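Local coordinates for pathogenicity island protein (Staphylococcus aureus subsp. aureus, PDB 3HL6), which is of unknown function but is encoded on a staphylococcal pathogenicity island and belongs to a family of putative mobile pathogenicity island proteins, at residues D40-M44 / A163-P169; H56-K60 / L177-E182; L118-A122 / F183-A189; E172-G176 / L204-Y208. All blocks are in the same frame, centred on the assembly; numbering follows the deposited sequence.

Contact 1: D40-M44 / A163-P169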
loop_
_atom_site.group_PDB
_atom_site.type_symbol
_atom_site.label_atom_id
_atom_site.label_comp_id
_atom_site.label_asym_id
_atom_site.label_seq_id
_atom_site.Cartn_x
_atom_site.Cartn_y
_atom_site.Cartn_z
ATOM N N ASP B 40 -12.771 -7.356 -12.096
ATOM C CA ASP B 40 -13.080 -6.658 -10.867
ATOM C C ASP B 40 -14.397 -7.191 -10.374
ATOM O O ASP B 40 -15.418 -6.949 -11.008
ATOM C CB ASP B 40 -13.263 -5.183 -11.214
ATOM C CG ASP B 40 -13.453 -4.294 -9.996
ATOM O OD1 ASP B 40 -13.645 -4.816 -8.872
ATOM O OD2 ASP B 40 -13.407 -3.057 -10.194
ATOM N N PRO B 41 -14.413 -7.869 -9.220
ATOM C CA PRO B 41 -15.693 -8.450 -8.882
ATOM C C PRO B 41 -16.744 -7.387 -8.574
ATOM O O PRO B 41 -17.899 -7.727 -8.392
ATOM C CB PRO B 41 -15.389 -9.284 -7.635
ATOM C CG PRO B 41 -14.191 -8.687 -7.028
ATOM C CD PRO B 41 -13.393 -8.092 -8.176
ATOM N N PHE B 42 -16.360 -6.112 -8.516
ATOM C CA PHE B 42 -17.268 -5.064 -8.084
ATOM C C PHE B 42 -17.531 -4.187 -9.264
ATOM O O PHE B 42 -18.372 -3.294 -9.203
ATOM C CB PHE B 42 -16.628 -4.191 -6.989
ATOM C CG PHE B 42 -16.845 -4.695 -5.589
ATOM C CD1 PHE B 42 -18.034 -4.458 -4.934
ATOM C CD2 PHE B 42 -15.853 -5.385 -4.935
ATOM C CE1 PHE B 42 -18.235 -4.909 -3.641
ATOM C CE2 PHE B 42 -16.038 -5.846 -3.626
ATOM C CZ PHE B 42 -17.234 -5.607 -2.985
ATOM N N ASP B 43 -16.767 -4.425 -10.330
ATOM C CA ASP B 43 -17.097 -3.918 -11.638
ATOM C C ASP B 43 -17.104 -2.394 -11.678
ATOM O O ASP B 43 -18.060 -1.769 -12.140
ATOM C CB ASP B 43 -18.464 -4.420 -12.001
ATOM C CG ASP B 43 -18.647 -4.571 -13.479
ATOM O OD1 ASP B 43 -17.852 -3.985 -14.258
ATOM O OD2 ASP B 43 -19.606 -5.291 -13.842
ATOM N N MET B 44 -16.036 -1.787 -11.194
ATOM C CA MET B 44 -16.054 -0.352 -11.006
ATOM C C MET B 44 -15.534 0.310 -12.257
ATOM O O MET B 44 -14.687 -0.253 -12.957
ATOM C CB MET B 44 -15.201 0.050 -9.798
ATOM C CG MET B 44 -15.805 -0.340 -8.461
ATOM S SD MET B 44 -14.568 -0.206 -7.152
ATOM C CE MET B 44 -15.467 -0.739 -5.697
ATOM N N ALA B 163 -14.001 -1.897 -0.521
ATOM C CA ALA B 163 -14.303 -2.848 -1.594
ATOM C C ALA B 163 -13.049 -3.212 -2.397
ATOM O O ALA B 163 -12.911 -4.355 -2.856
ATOM C CB ALA B 163 -15.417 -2.328 -2.527
ATOM N N THR B 164 -12.126 -2.259 -2.532
ATOM C CA THR B 164 -10.936 -2.486 -3.314
ATOM C C THR B 164 -9.935 -3.392 -2.613
ATOM O O THR B 164 -8.933 -3.796 -3.228
ATOM C CB THR B 164 -10.204 -1.171 -3.679
ATOM O OG1 THR B 164 -9.706 -0.532 -2.491
ATOM C CG2 THR B 164 -11.123 -0.230 -4.462
ATOM N N GLY B 165 -10.165 -3.720 -1.342
ATOM C CA GLY B 165 -9.288 -4.703 -0.691
ATOM C C GLY B 165 -9.819 -6.135 -0.573
ATOM O O GLY B 165 -9.161 -6.987 -0.000
ATOM N N ILE B 166 -11.000 -6.405 -1.120
ATOM C CA ILE B 166 -11.708 -7.652 -0.863
ATOM C C ILE B 166 -11.692 -8.525 -2.114
ATOM O O ILE B 166 -12.277 -8.157 -3.144
ATOM C CB ILE B 166 -13.194 -7.404 -0.513
ATOM C CG1 ILE B 166 -13.338 -6.611 0.775
ATOM C CG2 ILE B 166 -13.989 -8.738 -0.442
ATOM C CD1 ILE B 166 -14.751 -6.370 1.112
ATOM N N ASN B 167 -11.043 -9.684 -2.023
ATOM C CA ASN B 167 -11.059 -10.628 -3.141
ATOM C C ASN B 167 -12.195 -11.629 -2.985
ATOM O O ASN B 167 -12.427 -12.146 -1.890
ATOM C CB ASN B 167 -9.701 -11.338 -3.316
ATOM C CG ASN B 167 -8.576 -10.378 -3.710
ATOM O OD1 ASN B 167 -8.811 -9.295 -4.249
ATOM N ND2 ASN B 167 -7.352 -10.779 -3.431
ATOM N N GLU B 168 -12.915 -11.857 -4.081
ATOM C CA GLU B 168 -14.075 -12.755 -4.093
ATOM C C GLU B 168 -15.152 -12.406 -3.070
ATOM O O GLU B 168 -15.485 -13.212 -2.213
ATOM C CB GLU B 168 -13.635 -14.211 -3.908
ATOM C CG GLU B 168 -12.791 -14.741 -5.056
ATOM C CD GLU B 168 -12.312 -16.150 -4.790
ATOM O OE1 GLU B 168 -12.417 -16.598 -3.617
ATOM O OE2 GLU B 168 -11.837 -16.819 -5.744
ATOM N N PRO B 169 -15.728 -11.203 -3.177
ATOM C CA PRO B 169 -16.766 -10.872 -2.211
ATOM C C PRO B 169 -18.046 -11.658 -2.445
ATOM O O PRO B 169 -18.525 -11.798 -3.580
ATOM C CB PRO B 169 -17.007 -9.385 -2.459
ATOM C CG PRO B 169 -16.640 -9.189 -3.905
ATOM C CD PRO B 169 -15.485 -10.112 -4.144
#

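Contact 2: H56-K60 / L177-E182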
loop_
_atom_site.group_PDB
_atom_site.type_symbol
_atom_site.label_atom_id
_atom_site.label_comp_id
_atom_site.label_asym_id
_atom_site.label_seq_id
_atom_site.Cartn_x
_atom_site.Cartn_y
_atom_site.Cartn_z
ATOM N N HIS B 56 -17.151 4.222 -9.336
ATOM C CA HIS B 56 -18.556 3.874 -9.136
ATOM C C HIS B 56 -18.767 2.517 -9.751
ATOM O O HIS B 56 -18.261 2.225 -10.835
ATOM C CB HIS B 56 -19.513 4.936 -9.728
ATOM C CG HIS B 56 -19.590 4.913 -11.217
ATOM N ND1 HIS B 56 -18.888 5.796 -12.014
ATOM C CD2 HIS B 56 -20.269 4.100 -12.063
ATOM C CE1 HIS B 56 -19.120 5.521 -13.287
ATOM N NE2 HIS B 56 -19.951 4.495 -13.340
ATOM N N VAL B 57 -19.481 1.659 -9.044
ATOM C CA VAL B 57 -19.822 0.381 -9.644
ATOM C C VAL B 57 -20.712 0.703 -10.815
ATOM O O VAL B 57 -21.431 1.704 -10.832
ATOM C CB VAL B 57 -20.541 -0.605 -8.689
ATOM C CG1 VAL B 57 -19.695 -0.864 -7.460
ATOM C CG2 VAL B 57 -21.915 -0.088 -8.313
ATOM N N TYR B 58 -20.644 -0.144 -11.821
ATOM C CA TYR B 58 -21.307 0.160 -13.051
ATOM C C TYR B 58 -22.772 -0.276 -12.927
ATOM O O TYR B 58 -23.055 -1.393 -12.525
ATOM C CB TYR B 58 -20.540 -0.513 -14.171
ATOM C CG TYR B 58 -21.364 -0.897 -15.351
ATOM C CD1 TYR B 58 -21.525 -0.020 -16.418
ATOM C CD2 TYR B 58 -21.965 -2.145 -15.412
ATOM C CE1 TYR B 58 -22.277 -0.372 -17.513
ATOM C CE2 TYR B 58 -22.708 -2.505 -16.495
ATOM C CZ TYR B 58 -22.863 -1.616 -17.542
ATOM O OH TYR B 58 -23.615 -1.988 -18.616
ATOM N N ILE B 59 -23.694 0.644 -13.189
ATOM C CA ILE B 59 -25.120 0.319 -13.222
ATOM C C ILE B 59 -25.697 0.505 -14.630
ATOM O O ILE B 59 -25.601 1.594 -15.226
ATOM C CB ILE B 59 -25.962 1.184 -12.247
ATOM C CG1 ILE B 59 -25.169 1.568 -10.981
ATOM C CG2 ILE B 59 -27.322 0.516 -11.962
ATOM C CD1 ILE B 59 -25.176 0.546 -9.886
ATOM N N LYS B 60 -26.300 -0.572 -15.152
ATOM C CA LYS B 60 -26.706 -0.633 -16.566
ATOM C C LYS B 60 -27.917 0.258 -16.860
ATOM O O LYS B 60 -27.865 1.122 -17.753
ATOM C CB LYS B 60 -27.013 -2.082 -16.965
ATOM C CG LYS B 60 -27.937 -2.795 -15.973
ATOM C CD LYS B 60 -27.224 -2.971 -14.589
ATOM C CE LYS B 60 -28.290 -3.161 -13.489
ATOM N NZ LYS B 60 -29.342 -2.091 -13.588
ATOM N N LEU B 177 -23.425 -2.702 -2.355
ATOM C CA LEU B 177 -22.768 -1.489 -2.834
ATOM C C LEU B 177 -23.473 -0.908 -4.075
ATOM O O LEU B 177 -23.544 0.318 -4.260
ATOM C CB LEU B 177 -21.287 -1.746 -3.093
ATOM C CG LEU B 177 -20.505 -0.484 -3.470
ATOM C CD1 LEU B 177 -20.553 0.603 -2.336
ATOM C CD2 LEU B 177 -19.089 -0.838 -3.856
ATOM N N LYS B 178 -24.012 -1.796 -4.903
ATOM C CA LYS B 178 -24.707 -1.385 -6.097
ATOM C C LYS B 178 -26.017 -0.649 -5.782
ATOM O O LYS B 178 -26.296 0.387 -6.401
ATOM C CB LYS B 178 -24.936 -2.611 -7.001
ATOM C CG LYS B 178 -25.818 -2.386 -8.183
ATOM C CD LYS B 178 -25.435 -3.333 -9.316
ATOM C CE LYS B 178 -26.530 -3.332 -10.401
ATOM N NZ LYS B 178 -26.130 -3.988 -11.682
ATOM N N LEU B 179 -26.795 -1.146 -4.816
ATOM C CA LEU B 179 -28.083 -0.510 -4.468
ATOM C C LEU B 179 -27.915 0.861 -3.801
ATOM O O LEU B 179 -28.716 1.792 -3.970
ATOM C CB LEU B 179 -28.905 -1.389 -3.526
ATOM C CG LEU B 179 -29.198 -2.856 -3.833
ATOM C CD1 LEU B 179 -29.391 -3.659 -2.533
ATOM C CD2 LEU B 179 -30.423 -2.963 -4.732
ATOM N N VAL B 180 -26.873 0.968 -3.007
ATOM C CA VAL B 180 -26.573 2.216 -2.365
ATOM C C VAL B 180 -26.054 3.191 -3.411
ATOM O O VAL B 180 -26.440 4.355 -3.418
ATOM C CB VAL B 180 -25.565 1.985 -1.233
ATOM C CG1 VAL B 180 -25.071 3.251 -0.750
ATOM C CG2 VAL B 180 -26.279 1.219 -0.051
ATOM N N THR B 181 -25.199 2.729 -4.321
ATOM C CA THR B 181 -24.658 3.674 -5.283
ATOM C C THR B 181 -25.714 4.076 -6.315
ATOM O O THR B 181 -25.685 5.183 -6.839
ATOM C CB THR B 181 -23.332 3.205 -5.955
ATOM O OG1 THR B 181 -23.549 2.004 -6.664
ATOM C CG2 THR B 181 -22.313 2.875 -4.928
ATOM N N GLU B 182 -26.669 3.196 -6.570
ATOM C CA GLU B 182 -27.782 3.551 -7.439
ATOM C C GLU B 182 -28.696 4.600 -6.819
ATOM O O GLU B 182 -28.987 5.642 -7.422
ATOM C CB GLU B 182 -28.606 2.317 -7.814
ATOM C CG GLU B 182 -29.690 2.639 -8.816
ATOM C CD GLU B 182 -30.522 1.423 -9.214
ATOM O OE1 GLU B 182 -30.271 0.300 -8.703
ATOM O OE2 GLU B 182 -31.446 1.605 -10.043
#

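Contact 3: L118-A122 / F183-A189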
loop_
_atom_site.group_PDB
_atom_site.type_symbol
_atom_site.label_atom_id
_atom_site.label_comp_id
_atom_site.label_asym_id
_atom_site.label_seq_id
_atom_site.Cartn_x
_atom_site.Cartn_y
_atom_site.Cartn_z
ATOM N N LEU B 118 -29.381 8.195 4.543
ATOM C CA LEU B 118 -30.046 7.728 3.337
ATOM C C LEU B 118 -31.524 8.121 3.310
ATOM O O LEU B 118 -32.008 8.647 2.301
ATOM C CB LEU B 118 -29.872 6.214 3.167
ATOM C CG LEU B 118 -28.487 5.788 2.650
ATOM C CD1 LEU B 118 -28.157 4.363 2.992
ATOM C CD2 LEU B 118 -28.372 6.032 1.168
ATOM N N GLN B 119 -32.227 7.869 4.412
ATOM C CA GLN B 119 -33.553 8.427 4.640
ATOM C C GLN B 119 -33.608 9.853 4.150
ATOM O O GLN B 119 -34.313 10.195 3.193
ATOM C CB GLN B 119 -33.828 8.479 6.126
ATOM C CG GLN B 119 -34.569 7.320 6.707
ATOM C CD GLN B 119 -35.496 7.789 7.800
ATOM O OE1 GLN B 119 -35.710 7.110 8.807
ATOM N NE2 GLN B 119 -36.041 8.980 7.613
ATOM N N THR B 120 -32.840 10.673 4.852
ATOM C CA THR B 120 -32.769 12.115 4.678
ATOM C C THR B 120 -32.324 12.550 3.281
ATOM O O THR B 120 -32.524 13.687 2.878
ATOM C CB THR B 120 -31.785 12.671 5.716
ATOM O OG1 THR B 120 -32.374 12.544 7.010
ATOM C CG2 THR B 120 -31.473 14.124 5.445
ATOM N N TYR B 121 -31.704 11.649 2.543
ATOM C CA TYR B 121 -31.270 11.986 1.205
ATOM C C TYR B 121 -32.467 12.331 0.340
ATOM O O TYR B 121 -32.451 13.321 -0.396
ATOM C CB TYR B 121 -30.522 10.824 0.575
ATOM C CG TYR B 121 -29.606 11.253 -0.537
ATOM C CD1 TYR B 121 -29.876 10.911 -1.869
ATOM C CD2 TYR B 121 -28.466 11.996 -0.258
ATOM C CE1 TYR B 121 -29.029 11.308 -2.883
ATOM C CE2 TYR B 121 -27.608 12.394 -1.264
ATOM C CZ TYR B 121 -27.893 12.050 -2.572
ATOM O OH TYR B 121 -27.032 12.452 -3.562
ATOM N N ALA B 122 -33.517 11.525 0.435
ATOM C CA ALA B 122 -34.738 11.868 -0.263
ATOM C C ALA B 122 -36.001 11.568 0.542
ATOM O O ALA B 122 -36.673 12.494 1.007
ATOM C CB ALA B 122 -34.769 11.173 -1.607
ATOM N N PHE B 183 -29.159 4.302 -5.613
ATOM C CA PHE B 183 -30.070 5.167 -4.892
ATOM C C PHE B 183 -29.645 6.621 -4.908
ATOM O O PHE B 183 -30.475 7.524 -4.930
ATOM C CB PHE B 183 -30.166 4.679 -3.462
ATOM C CG PHE B 183 -31.029 5.528 -2.578
ATOM C CD1 PHE B 183 -30.458 6.311 -1.569
ATOM C CD2 PHE B 183 -32.410 5.509 -2.707
ATOM C CE1 PHE B 183 -31.250 7.070 -0.724
ATOM C CE2 PHE B 183 -33.212 6.279 -1.860
ATOM C CZ PHE B 183 -32.631 7.059 -0.866
ATOM N N VAL B 184 -28.345 6.858 -4.896
ATOM C CA VAL B 184 -27.858 8.218 -4.792
ATOM C C VAL B 184 -27.715 8.973 -6.123
ATOM O O VAL B 184 -27.721 10.204 -6.136
ATOM C CB VAL B 184 -26.558 8.266 -3.977
ATOM C CG1 VAL B 184 -25.882 9.596 -4.160
ATOM C CG2 VAL B 184 -26.873 8.018 -2.515
ATOM N N GLN B 185 -27.584 8.249 -7.230
ATOM C CA GLN B 185 -27.791 8.846 -8.547
ATOM C C GLN B 185 -29.238 9.317 -8.625
ATOM O O GLN B 185 -30.152 8.501 -8.748
ATOM C CB GLN B 185 -27.524 7.835 -9.664
ATOM C CG GLN B 185 -26.244 7.022 -9.513
ATOM C CD GLN B 185 -25.023 7.894 -9.338
ATOM O OE1 GLN B 185 -24.891 8.922 -9.998
ATOM N NE2 GLN B 185 -24.123 7.491 -8.439
ATOM N N ASP B 186 -29.477 10.616 -8.515
ATOM C CA ASP B 186 -30.787 11.032 -7.991
ATOM C C ASP B 186 -31.972 10.740 -8.897
ATOM O O ASP B 186 -31.949 11.014 -10.113
ATOM C CB ASP B 186 -30.790 12.500 -7.583
ATOM C CG ASP B 186 -30.937 12.673 -6.090
ATOM O OD1 ASP B 186 -31.332 11.677 -5.413
ATOM O OD2 ASP B 186 -30.658 13.800 -5.610
ATOM N N GLU B 187 -33.013 10.175 -8.283
ATOM C CA GLU B 187 -34.358 10.268 -8.818
ATOM C C GLU B 187 -35.083 11.472 -8.208
ATOM O O GLU B 187 -36.329 11.528 -8.232
ATOM C CB GLU B 187 -35.139 9.001 -8.491
ATOM C CG GLU B 187 -34.449 7.711 -8.901
ATOM C CD GLU B 187 -35.332 6.491 -8.674
ATOM O OE1 GLU B 187 -36.561 6.669 -8.461
ATOM O OE2 GLU B 187 -34.802 5.355 -8.713
ATOM N N ASN B 188 -34.298 12.439 -7.672
ATOM C CA ASN B 188 -34.783 13.211 -6.516
ATOM C C ASN B 188 -35.468 12.236 -5.564
ATOM O O ASN B 188 -36.618 12.444 -5.164
ATOM C CB ASN B 188 -35.763 14.319 -6.960
ATOM C CG ASN B 188 -35.226 15.122 -8.148
ATOM O OD1 ASN B 188 -35.800 16.139 -8.538
ATOM N ND2 ASN B 188 -34.122 14.662 -8.725
ATOM N N ALA B 189 -34.749 11.169 -5.218
ATOM C CA ALA B 189 -35.364 9.903 -4.822
ATOM C C ALA B 189 -36.427 10.136 -3.749
ATOM O O ALA B 189 -36.296 11.041 -2.897
ATOM C CB ALA B 189 -34.288 8.925 -4.312
#

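Contact 4: E172-G176 / L204-Y208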
loop_
_atom_site.group_PDB
_atom_site.type_symbol
_atom_site.label_atom_id
_atom_site.label_comp_id
_atom_site.label_asym_id
_atom_site.label_seq_id
_atom_site.Cartn_x
_atom_site.Cartn_y
_atom_site.Cartn_z
ATOM N N GLU B 172 -23.550 -10.353 -1.425
ATOM C CA GLU B 172 -24.273 -9.373 -0.615
ATOM C C GLU B 172 -23.479 -8.084 -0.389
ATOM O O GLU B 172 -24.051 -7.024 -0.133
ATOM C CB GLU B 172 -24.665 -9.982 0.733
ATOM C CG GLU B 172 -25.725 -11.094 0.640
ATOM C CD GLU B 172 -25.193 -12.456 1.043
ATOM O OE1 GLU B 172 -23.981 -12.690 0.908
ATOM O OE2 GLU B 172 -25.982 -13.306 1.505
ATOM N N LEU B 173 -22.165 -8.158 -0.494
ATOM C CA LEU B 173 -21.393 -6.942 -0.566
ATOM C C LEU B 173 -21.529 -6.276 -1.941
ATOM O O LEU B 173 -21.857 -5.098 -2.040
ATOM C CB LEU B 173 -19.938 -7.245 -0.227
ATOM C CG LEU B 173 -19.490 -7.156 1.234
ATOM C CD1 LEU B 173 -20.660 -7.018 2.225
ATOM C CD2 LEU B 173 -18.634 -8.348 1.551
ATOM N N VAL B 174 -21.315 -7.037 -3.005
ATOM C CA VAL B 174 -21.652 -6.591 -4.363
ATOM C C VAL B 174 -23.050 -5.974 -4.539
ATOM O O VAL B 174 -23.182 -4.849 -4.987
ATOM C CB VAL B 174 -21.477 -7.731 -5.385
ATOM C CG1 VAL B 174 -21.276 -7.162 -6.747
ATOM C CG2 VAL B 174 -20.287 -8.630 -5.008
ATOM N N GLU B 175 -24.109 -6.696 -4.215
ATOM C CA GLU B 175 -25.437 -6.146 -4.424
ATOM C C GLU B 175 -25.633 -4.927 -3.502
ATOM O O GLU B 175 -26.118 -3.875 -3.931
ATOM C CB GLU B 175 -26.489 -7.228 -4.184
ATOM C CG GLU B 175 -27.934 -6.823 -4.519
ATOM C CD GLU B 175 -28.123 -6.470 -6.000
ATOM O OE1 GLU B 175 -27.195 -6.764 -6.802
ATOM O OE2 GLU B 175 -29.200 -5.900 -6.351
ATOM N N GLY B 176 -25.237 -5.064 -2.239
ATOM C CA GLY B 176 -25.230 -3.934 -1.307
ATOM C C GLY B 176 -24.634 -2.638 -1.814
ATOM O O GLY B 176 -25.252 -1.579 -1.715
ATOM N N LEU B 204 -30.426 -8.460 2.726
ATOM C CA LEU B 204 -29.034 -8.813 2.502
ATOM C C LEU B 204 -28.305 -8.895 3.827
ATOM O O LEU B 204 -27.544 -9.840 4.084
ATOM C CB LEU B 204 -28.366 -7.783 1.606
ATOM C CG LEU B 204 -28.859 -7.614 0.176
ATOM C CD1 LEU B 204 -28.180 -6.381 -0.359
ATOM C CD2 LEU B 204 -28.493 -8.814 -0.675
ATOM N N LYS B 205 -28.547 -7.918 4.688
ATOM C CA LYS B 205 -28.116 -8.072 6.063
ATOM C C LYS B 205 -28.550 -9.452 6.599
ATOM O O LYS B 205 -27.856 -10.023 7.446
ATOM C CB LYS B 205 -28.663 -6.953 6.936
ATOM C CG LYS B 205 -28.173 -7.008 8.375
ATOM C CD LYS B 205 -28.849 -5.936 9.190
ATOM C CE LYS B 205 -28.229 -5.860 10.577
ATOM N NZ LYS B 205 -28.670 -4.571 11.220
ATOM N N ALA B 206 -29.668 -9.986 6.081
ATOM C CA ALA B 206 -30.233 -11.252 6.610
ATOM C C ALA B 206 -29.459 -12.484 6.123
ATOM O O ALA B 206 -29.120 -13.373 6.925
ATOM C CB ALA B 206 -31.727 -11.383 6.315
ATOM N N SER B 207 -29.137 -12.529 4.829
ATOM C CA SER B 207 -28.258 -13.590 4.394
ATOM C C SER B 207 -26.816 -13.411 4.815
ATOM O O SER B 207 -26.140 -14.399 5.103
ATOM C CB SER B 207 -28.346 -13.849 2.906
ATOM O OG SER B 207 -28.383 -12.646 2.220
ATOM N N TYR B 208 -26.312 -12.177 4.815
ATOM C CA TYR B 208 -24.886 -11.982 5.155
ATOM C C TYR B 208 -24.583 -12.524 6.553
ATOM O O TYR B 208 -23.632 -13.258 6.752
ATOM C CB TYR B 208 -24.423 -10.517 5.055
ATOM C CG TYR B 208 -22.915 -10.417 5.211
ATOM C CD1 TYR B 208 -22.066 -10.499 4.107
ATOM C CD2 TYR B 208 -22.343 -10.279 6.462
ATOM C CE1 TYR B 208 -20.705 -10.433 4.263
ATOM C CE2 TYR B 208 -20.995 -10.215 6.625
ATOM C CZ TYR B 208 -20.175 -10.288 5.543
ATOM O OH TYR B 208 -18.822 -10.240 5.746
#

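Contact 1: D40-M44 / A163-P169
With CG of Phe42 beside its backbone N and anti to the carbonyl carbon (chi1 -88°), the ring is laid beneath Ala163, whose CB sits 3.7 Å from the ring centroid and almost on the ring normal, a CH-pi contact over the face. Met44 starts from a similar first torsion and then runs extended, which carries its CE to 3.5 Å from Ala163 CB; one methyl of the helix end is touched by both the aromatic ring and the thioether. Ile166 O lies near the plane of the Phe42 ring at its edge. Pro169 closes the other end of the patch: its CG is 3.4 Å from Phe42 CE2, and its CD lies 3.5 Å from Pro41 CG, the two proline rings crossing at about a right angle. No hydrogen bond joins the segments. Within 40-44, Asp40 OD1 accepts from Phe42 N at 3.0 Å and OD2 from Met44 N at 3.1 Å, both donors above the carboxylate plane. Met104 and Leu177 touch the Phe42 side chain. The type I turn Asp40-Asp43, braced by the Asx turn of Asp40, lies in the loop joining antiparallel strands 33-37 and 44-49, packed against the connection between helices 152-163 and 171-184.

Contact 2: H56-K60 / L177-E182
Val57 and Ile59 point into helix 171-184, whereas Tyr58 points away from it and its ring has Lys60 N of its own segment 4.2 Å above one face, offset toward the rim. No ring enters the interface; branched and long aliphatic chains fill it. Val57 splits its methyls: CG1 meets Leu177 CD2 at 3.7 Å, and CG2 is directed at Thr181 OG1 and the backbone of Lys178. Thr181 OG1 stands between its backbone N and carbonyl carbon (chi1 61°), within reach of the Leu177 and Lys178 carbonyls of its own helix. Ile59 crosses Lys178 at a slant, CD1 resting 3.5 Å from Lys178 CG, while its CG2 approaches Glu182 CD at 4.3 Å. The extended Lys178 chain then meets the bent end of Lys60 at about a right angle, with the two NZ atoms 4.2 Å apart. Val57 N is hydrogen-bonded to the hydroxyl of Tyr160 in helix 152-163, tying the strand end down. The chemistry is therefore apolar packing at the buried end, passing at the rim to two lysine NZ atoms that would probably repel each other, an effect that Glu182, with OE1 5.5 Å from Lys60 NZ, may partly offset.

Contact 3: L118-A122 / F183-A189
Tyr121 has the largest share of the contact, reaching from the end of helix 112-121 across the end of helix 171-184. Its CB lies 4.0 Å from Phe183 CE1. From there CG points anti to the backbone N (chi1 -157°), sending the ring toward Val184 and Asp186. Along one side of the ring CE1 comes 3.4 Å from Asp186 OD1, an oblique approach with the ring and carboxylate planes 41° apart. Val184 CG2 lies over one face, offset toward the rim, in a CH-pi contact 4.2 Å from the Tyr121 centroid. CZ touches the other methyl, Val184 CG1, at 3.5 Å, and the hydroxyl at the tip makes a weak, long hydrogen bond, Tyr121 OH to Val184 O at 3.5 Å.

One turn back, Leu118 CD2 rests 3.5 Å from Phe183 CD1, meeting that ring obliquely, and Leu118 O also lies close to Phe183 CE1 and CZ. Tyr194 of helix 191-208 touches both Leu118 and Phe183, and Val152 of helix 152-163 touches both Leu118 and Val184, so the apolar part of the contact belongs to a four-helix packing. Ala122 also approaches Ala189, but the fit of those two residues in the model is doubtful. Hydrophobic contact thus supplies the cohesion here, and the polar share is slight: a single weak hydroxyl-to-carbonyl bond joins the segments, beside a carboxylate that meets ring carbons.

Contact 4: E172-G176 / L204-Y208
Helix segments 172-176 and 204-208 run nearly antiparallel, with 165° between their directions and axes 10.2 Å apart at closest approach, and Glu172 and Leu204 bring their CA atoms nearest across the gap. They belong to an antiparallel helical hairpin formed by helices 171-184 and 191-208, which follow each other in the chain. Leu204 makes much of the apolar contact. Its CG lies anti to the carbonyl carbon (chi1 -64°), and its two methyls part: CD2 packs on Glu172 CG at 3.8 Å, while CD1 lies 3.7 Å from Gly176 N. Glu175 CG comes to 4.2 Å from Leu204 CD1, the two side chains crossing at about a right angle.

On the next turn Tyr208 presents its ring to the helix, with Glu172 CB at the ring edge, near its plane, and Leu173 CD1 approaching the ring obliquely, 4.0 Å from Tyr208 CE1. The ring's hydroxyl turns to another partner, Asp102 of helix 100-109, and Ser101 and Ala105 of that helix also touch the Tyr208 side chain, so Tyr208 joins the hairpin to a third helix. Glu172 bends at chi2 to bring its carboxylate over to Ser207. There Ser207 OG donates to Glu172 OE2 at 2.6 Å, although the carboxylate oxygen is crowded in the model and its exact place is less certain.

Helix 171-184 runs through the set: contacts 4, 2 and 3 use its residues 172-176, 177-182 and 183-184 in turn, and one side of contact 1, 163-169, is in the loop just before it. Along the chain contact 1 closes before contact 4 opens, whereas the segments of the other pairs alternate. Contacts 1 and 2, centres 13 Å apart, touch at the adjoining ends of strands 44-49 and 52-57; Asp43 O and Tyr58 N, 3.1 Å apart, probably bond. Contact 4, about 14 Å from both, adds helix 191-208. Contact 3 lies about 24 Å from contact 1, centre to centre. One helix therefore couples the mixed sheet to the helical part of the chain.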